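Local coordinates for beta-Ala-His dipeptidase (Homo sapiens, PDB 3DLJ), which hydrolyses Xaa-His dipeptides, above all carnosine and anserine, as a secreted zinc-dependent dipeptidase, at residues A[131-143]-A[453-467]. Residues are numbered along the deposited sequence; the frame is centred on the assembly and turned at random.
With ZN (zinc ion), chain C; ZN (zinc ion), chain D.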
loop_
_atom_site.group_PDB
_atom_site.type_symbol
_atom_site.label_atom_id
_atom_site.label_comp_id
_atom_site.label_asym_id
_atom_site.label_seq_id
_atom_site.Cartn_x
_atom_site.Cartn_y
_atom_site.Cartn_z
ATOM N N GLU A 131 -18.130 -8.277 11.431
ATOM C CA GLU A 131 -18.612 -8.794 10.152
ATOM C C GLU A 131 -19.980 -8.234 9.863
ATOM O O GLU A 131 -20.868 -8.321 10.697
ATOM C CB GLU A 131 -18.670 -10.329 10.141
ATOM C CG GLU A 131 -18.976 -10.891 8.747
ATOM C CD GLU A 131 -18.631 -12.371 8.589
ATOM O OE1 GLU A 131 -18.351 -13.053 9.600
ATOM O OE2 GLU A 131 -18.628 -12.854 7.444
ATOM N N VAL A 132 -20.150 -7.664 8.677
ATOM C CA VAL A 132 -21.440 -7.135 8.243
ATOM C C VAL A 132 -21.615 -7.569 6.796
ATOM O O VAL A 132 -20.779 -7.228 5.966
ATOM C CB VAL A 132 -21.516 -5.568 8.345
ATOM C CG1 VAL A 132 -22.853 -5.061 7.865
ATOM C CG2 VAL A 132 -21.267 -5.066 9.804
ATOM N N ASP A 133 -22.681 -8.325 6.509
ATOM C CA ASP A 133 -22.949 -8.868 5.174
ATOM C C ASP A 133 -21.688 -9.425 4.471
ATOM O O ASP A 133 -21.299 -8.962 3.389
ATOM C CB ASP A 133 -23.650 -7.814 4.293
ATOM C CG ASP A 133 -24.869 -7.170 4.978
ATOM O OD1 ASP A 133 -25.725 -7.918 5.518
ATOM O OD2 ASP A 133 -24.966 -5.907 4.964
ATOM N N GLY A 134 -21.053 -10.410 5.099
ATOM C CA GLY A 134 -19.837 -11.018 4.566
ATOM C C GLY A 134 -18.601 -10.123 4.461
ATOM O O GLY A 134 -17.617 -10.525 3.841
ATOM N N LYS A 135 -18.636 -8.923 5.046
ATOM C CA LYS A 135 -17.484 -8.006 5.026
ATOM C C LYS A 135 -16.887 -7.843 6.431
ATOM O O LYS A 135 -17.611 -7.573 7.392
ATOM C CB LYS A 135 -17.891 -6.634 4.488
ATOM C CG LYS A 135 -18.489 -6.656 3.091
ATOM C CD LYS A 135 -19.156 -5.353 2.759
ATOM C CE LYS A 135 -20.601 -5.360 3.159
ATOM N NZ LYS A 135 -20.984 -3.997 3.629
ATOM N N LEU A 136 -15.579 -8.006 6.548
ATOM C CA LEU A 136 -14.916 -7.962 7.869
ATOM C C LEU A 136 -14.271 -6.607 8.060
ATOM O O LEU A 136 -13.221 -6.337 7.480
ATOM C CB LEU A 136 -13.860 -9.081 7.988
ATOM C CG LEU A 136 -14.307 -10.500 7.592
ATOM C CD1 LEU A 136 -13.128 -11.498 7.418
ATOM C CD2 LEU A 136 -15.323 -11.003 8.620
ATOM N N TYR A 137 -14.889 -5.769 8.887
ATOM C CA TYR A 137 -14.498 -4.362 9.036
ATOM C C TYR A 137 -13.508 -4.160 10.170
ATOM O O TYR A 137 -13.729 -4.646 11.278
ATOM C CB TYR A 137 -15.732 -3.500 9.305
ATOM C CG TYR A 137 -16.550 -3.228 8.074
ATOM C CD1 TYR A 137 -17.677 -3.981 7.776
ATOM C CD2 TYR A 137 -16.202 -2.194 7.213
ATOM C CE1 TYR A 137 -18.430 -3.714 6.633
ATOM C CE2 TYR A 137 -16.938 -1.931 6.077
ATOM C CZ TYR A 137 -18.046 -2.674 5.800
ATOM O OH TYR A 137 -18.749 -2.382 4.648
ATOM N N GLY A 138 -12.428 -3.427 9.898
ATOM C CA GLY A 138 -11.418 -3.189 10.899
ATOM C C GLY A 138 -10.162 -2.656 10.267
ATOM O O GLY A 138 -9.879 -2.939 9.093
ATOM N N ARG A 139 -9.402 -1.884 11.031
ATOM C CA ARG A 139 -8.130 -1.365 10.535
ATOM C C ARG A 139 -7.090 -2.493 10.376
ATOM O O ARG A 139 -6.813 -3.240 11.317
ATOM C CB ARG A 139 -7.611 -0.235 11.449
ATOM C CG ARG A 139 -6.167 0.149 11.191
ATOM C CD ARG A 139 -5.963 0.729 9.745
ATOM N NE ARG A 139 -6.332 2.147 9.691
ATOM C CZ ARG A 139 -7.254 2.689 8.891
ATOM N NH1 ARG A 139 -7.477 3.990 8.979
ATOM N NH2 ARG A 139 -7.939 1.960 7.990
ATOM N N GLY A 140 -6.515 -2.600 9.176
ATOM C CA GLY A 140 -5.568 -3.678 8.857
ATOM C C GLY A 140 -6.198 -4.939 8.283
ATOM O O GLY A 140 -5.488 -5.913 8.028
ATOM N N ALA A 141 -7.520 -4.948 8.103
ATOM C CA ALA A 141 -8.221 -6.143 7.578
ATOM C C ALA A 141 -7.711 -6.543 6.205
ATOM O O ALA A 141 -7.434 -7.716 5.967
ATOM C CB ALA A 141 -9.751 -5.934 7.538
ATOM N N THR A 142 -7.608 -5.567 5.302
ATOM C CA THR A 142 -7.012 -5.772 3.971
ATOM C C THR A 142 -5.513 -5.332 3.947
ATOM O O THR A 142 -4.695 -5.946 3.271
ATOM C CB THR A 142 -7.822 -5.044 2.855
ATOM O OG1 THR A 142 -7.782 -5.818 1.647
ATOM C CG2 THR A 142 -7.260 -3.662 2.557
ATOM N N ASP A 143 -5.173 -4.297 4.705
ATOM C CA ASP A 143 -3.831 -3.663 4.666
ATOM C C ASP A 143 -3.112 -3.652 6.052
ATOM O O ASP A 143 -3.200 -2.664 6.777
ATOM C CB ASP A 143 -4.008 -2.229 4.140
ATOM C CG ASP A 143 -2.692 -1.517 3.838
ATOM O OD1 ASP A 143 -1.613 -2.159 3.810
ATOM O OD2 ASP A 143 -2.753 -0.280 3.615
ATOM N N ASP A 453 -12.307 -2.055 -0.679
ATOM C CA ASP A 453 -11.858 -2.419 0.673
ATOM C C ASP A 453 -11.569 -1.221 1.556
ATOM O O ASP A 453 -11.650 -1.333 2.762
ATOM C CB ASP A 453 -10.651 -3.354 0.613
ATOM C CG ASP A 453 -11.046 -4.835 0.399
ATOM O OD1 ASP A 453 -12.224 -5.151 0.224
ATOM O OD2 ASP A 453 -10.168 -5.708 0.406
ATOM N N GLY A 454 -11.241 -0.072 0.955
ATOM C CA GLY A 454 -11.048 1.174 1.697
ATOM C C GLY A 454 -9.802 1.222 2.555
ATOM O O GLY A 454 -9.828 1.751 3.665
ATOM N N GLU A 455 -8.691 0.695 2.052
ATOM C CA GLU A 455 -7.415 0.816 2.769
ATOM C C GLU A 455 -7.012 2.295 3.005
ATOM O O GLU A 455 -7.228 3.160 2.129
ATOM C CB GLU A 455 -6.305 0.002 2.074
ATOM C CG GLU A 455 -5.668 0.592 0.796
ATOM C CD GLU A 455 -6.631 0.749 -0.391
ATOM O OE1 GLU A 455 -7.807 0.300 -0.322
ATOM O OE2 GLU A 455 -6.208 1.322 -1.414
ATOM N N HIS A 456 -6.446 2.565 4.194
ATOM C CA HIS A 456 -6.028 3.925 4.627
ATOM C C HIS A 456 -7.213 4.879 4.796
ATOM O O HIS A 456 -7.036 6.105 4.701
ATOM C CB HIS A 456 -5.061 4.557 3.619
ATOM C CG HIS A 456 -3.764 3.832 3.461
ATOM N ND1 HIS A 456 -2.603 4.469 3.062
ATOM C CD2 HIS A 456 -3.439 2.529 3.638
ATOM C CE1 HIS A 456 -1.616 3.589 3.021
ATOM N NE2 HIS A 456 -2.097 2.403 3.364
ATOM N N SER A 457 -8.413 4.335 4.995
ATOM C CA SER A 457 -9.633 5.126 5.139
ATOM C C SER A 457 -10.435 4.625 6.312
ATOM O O SER A 457 -10.084 3.612 6.908
ATOM C CB SER A 457 -10.520 4.992 3.899
ATOM O OG SER A 457 -9.794 5.409 2.766
ATOM N N GLN A 458 -11.516 5.339 6.610
ATOM C CA GLN A 458 -12.524 4.921 7.573
ATOM C C GLN A 458 -13.256 3.737 6.981
ATOM O O GLN A 458 -13.477 3.690 5.770
ATOM C CB GLN A 458 -13.552 6.033 7.829
ATOM C CG GLN A 458 -12.978 7.424 7.956
ATOM C CD GLN A 458 -13.022 8.186 6.648
ATOM O OE1 GLN A 458 -12.717 7.649 5.589
ATOM N NE2 GLN A 458 -13.416 9.455 6.721
ATOM N N ASN A 459 -13.633 2.798 7.844
ATOM C CA ASN A 459 -14.441 1.631 7.461
ATOM C C ASN A 459 -13.753 0.717 6.440
ATOM O O ASN A 459 -14.385 0.219 5.503
ATOM C CB ASN A 459 -15.850 2.083 7.037
ATOM C CG ASN A 459 -16.521 2.949 8.108
ATOM O OD1 ASN A 459 -16.667 2.517 9.246
ATOM N ND2 ASN A 459 -16.887 4.175 7.759
ATOM N N GLU A 460 -12.444 0.533 6.629
ATOM C CA GLU A 460 -11.665 -0.522 5.979
ATOM C C GLU A 460 -12.251 -1.903 6.291
ATOM O O GLU A 460 -12.667 -2.155 7.402
ATOM C CB GLU A 460 -10.208 -0.497 6.478
ATOM C CG GLU A 460 -9.344 -1.524 5.771
ATOM C CD GLU A 460 -7.938 -1.610 6.278
ATOM O OE1 GLU A 460 -7.461 -0.693 7.016
ATOM O OE2 GLU A 460 -7.276 -2.602 5.889
ATOM N N LYS A 461 -12.245 -2.789 5.307
ATOM C CA LYS A 461 -12.701 -4.174 5.474
ATOM C C LYS A 461 -11.876 -5.064 4.548
ATOM O O LYS A 461 -11.205 -4.575 3.630
ATOM C CB LYS A 461 -14.189 -4.312 5.085
ATOM C CG LYS A 461 -14.429 -3.804 3.663
ATOM C CD LYS A 461 -15.526 -4.487 2.953
ATOM C CE LYS A 461 -15.694 -3.974 1.526
ATOM N NZ LYS A 461 -14.998 -4.846 0.544
ATOM N N ILE A 462 -11.949 -6.370 4.795
ATOM C CA ILE A 462 -11.704 -7.358 3.780
ATOM C C ILE A 462 -12.964 -8.217 3.728
ATOM O O ILE A 462 -13.572 -8.484 4.781
ATOM C CB ILE A 462 -10.410 -8.198 4.030
ATOM C CG1 ILE A 462 -10.036 -8.981 2.751
ATOM C CG2 ILE A 462 -10.539 -9.110 5.296
ATOM C CD1 ILE A 462 -8.729 -9.701 2.818
ATOM N N ASN A 463 -13.392 -8.614 2.522
ATOM C CA ASN A 463 -14.483 -9.589 2.409
ATOM C C ASN A 463 -14.075 -10.972 2.924
ATOM O O ASN A 463 -12.977 -11.441 2.633
ATOM C CB ASN A 463 -14.994 -9.710 0.959
ATOM C CG ASN A 463 -15.464 -8.385 0.393
ATOM O OD1 ASN A 463 -15.792 -7.464 1.134
ATOM N ND2 ASN A 463 -15.505 -8.283 -0.925
ATOM N N ARG A 464 -14.960 -11.625 3.684
ATOM C CA ARG A 464 -14.711 -13.006 4.132
ATOM C C ARG A 464 -14.364 -13.922 2.946
ATOM O O ARG A 464 -13.454 -14.750 3.034
ATOM C CB ARG A 464 -15.919 -13.570 4.900
ATOM C CG ARG A 464 -15.752 -15.030 5.298
ATOM C CD ARG A 464 -17.043 -15.676 5.821
ATOM N NE ARG A 464 -17.249 -15.378 7.233
ATOM C CZ ARG A 464 -16.850 -16.139 8.250
ATOM N NH1 ARG A 464 -17.105 -15.739 9.481
ATOM N NH2 ARG A 464 -16.200 -17.283 8.051
ATOM N N TRP A 465 -15.080 -13.753 1.835
ATOM C CA TRP A 465 -14.856 -14.577 0.654
ATOM C C TRP A 465 -13.446 -14.404 0.097
ATOM O O TRP A 465 -12.777 -15.400 -0.222
ATOM C CB TRP A 465 -15.896 -14.253 -0.398
ATOM C CG TRP A 465 -15.867 -15.104 -1.625
ATOM C CD1 TRP A 465 -16.436 -16.351 -1.790
ATOM C CD2 TRP A 465 -15.305 -14.748 -2.895
ATOM N NE1 TRP A 465 -16.230 -16.792 -3.079
ATOM C CE2 TRP A 465 -15.542 -15.832 -3.777
ATOM C CE3 TRP A 465 -14.601 -13.627 -3.367
ATOM C CZ2 TRP A 465 -15.104 -15.826 -5.113
ATOM C CZ3 TRP A 465 -14.170 -13.618 -4.699
ATOM C CH2 TRP A 465 -14.430 -14.709 -5.557
ATOM N N ASN A 466 -12.991 -13.152 0.003
ATOM C CA ASN A 466 -11.625 -12.842 -0.429
ATOM C C ASN A 466 -10.553 -13.397 0.494
ATOM O O ASN A 466 -9.526 -13.895 0.026
ATOM C CB ASN A 466 -11.431 -11.349 -0.546
ATOM C CG ASN A 466 -12.202 -10.758 -1.684
ATOM O OD1 ASN A 466 -13.418 -10.886 -1.758
ATOM N ND2 ASN A 466 -11.501 -10.067 -2.569
ATOM N N TYR A 467 -10.795 -13.299 1.798
ATOM C CA TYR A 467 -9.871 -13.781 2.817
ATOM C C TYR A 467 -9.750 -15.311 2.821
ATOM O O TYR A 467 -8.657 -15.848 2.928
ATOM C CB TYR A 467 -10.339 -13.265 4.186
ATOM C CG TYR A 467 -9.555 -13.720 5.397
ATOM C CD1 TYR A 467 -8.170 -13.482 5.501
ATOM C CD2 TYR A 467 -10.204 -14.340 6.474
ATOM C CE1 TYR A 467 -7.446 -13.874 6.635
ATOM C CE2 TYR A 467 -9.498 -14.722 7.609
ATOM C CZ TYR A 467 -8.103 -14.481 7.689
ATOM O OH TYR A 467 -7.375 -14.873 8.823
HETATM ZN ZN ZN C . -0.891 0.815 3.727
HETATM ZN ZN ZN D . 0.203 -2.425 3.136
HETATM O O HOH W 1 -17.644 -12.164 1.684
#
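E460 reaches into the turn G138-A141 and the following T142 and D143. Its CG stands anti to the backbone N (chi1 -177°) and the chain stays extended, carrying the carboxylate to backbone amides. CB lies 3.6 Å from G138 O, CG passes the same carbonyl, and CD lies 3.4 Å from G140 N. OE1 accepts two bonds: R139 NH2 approaches on the anti lone pair at 2.9 Å, forming a salt bridge, while G140 N comes from above the carboxylate plane. OE2 takes T142 N on the anti side, 22° out of the carboxylate plane, and D143 N, 2.9 Å away, nearly along the C-O bond. R139 NH2 also donates to S457 O, close to the guanidinium plane; Q114 and P115 bind the same group. With an alanine for this glutamate, the amides of G140, T142 and D143 would probably lose their shared acceptor and R139 its carboxylate partner, leaving the backbone up to zinc ligand D143 less firmly held. E460 leads into strand 461-463, which pairs antiparallel with 135-137 (159° between directions); L136 and I462 exchange backbone bonds, and K461 CB sits over one face of the Y137 ring, 3.9 Å from its centroid. D143 OD2 and H456 NE2 share one zinc, at 2.2 and 2.0 Å, with E178; D143 OD1 binds the second, with H110 and D206. This bridging aspartate is characteristic of the M20 di-zinc site.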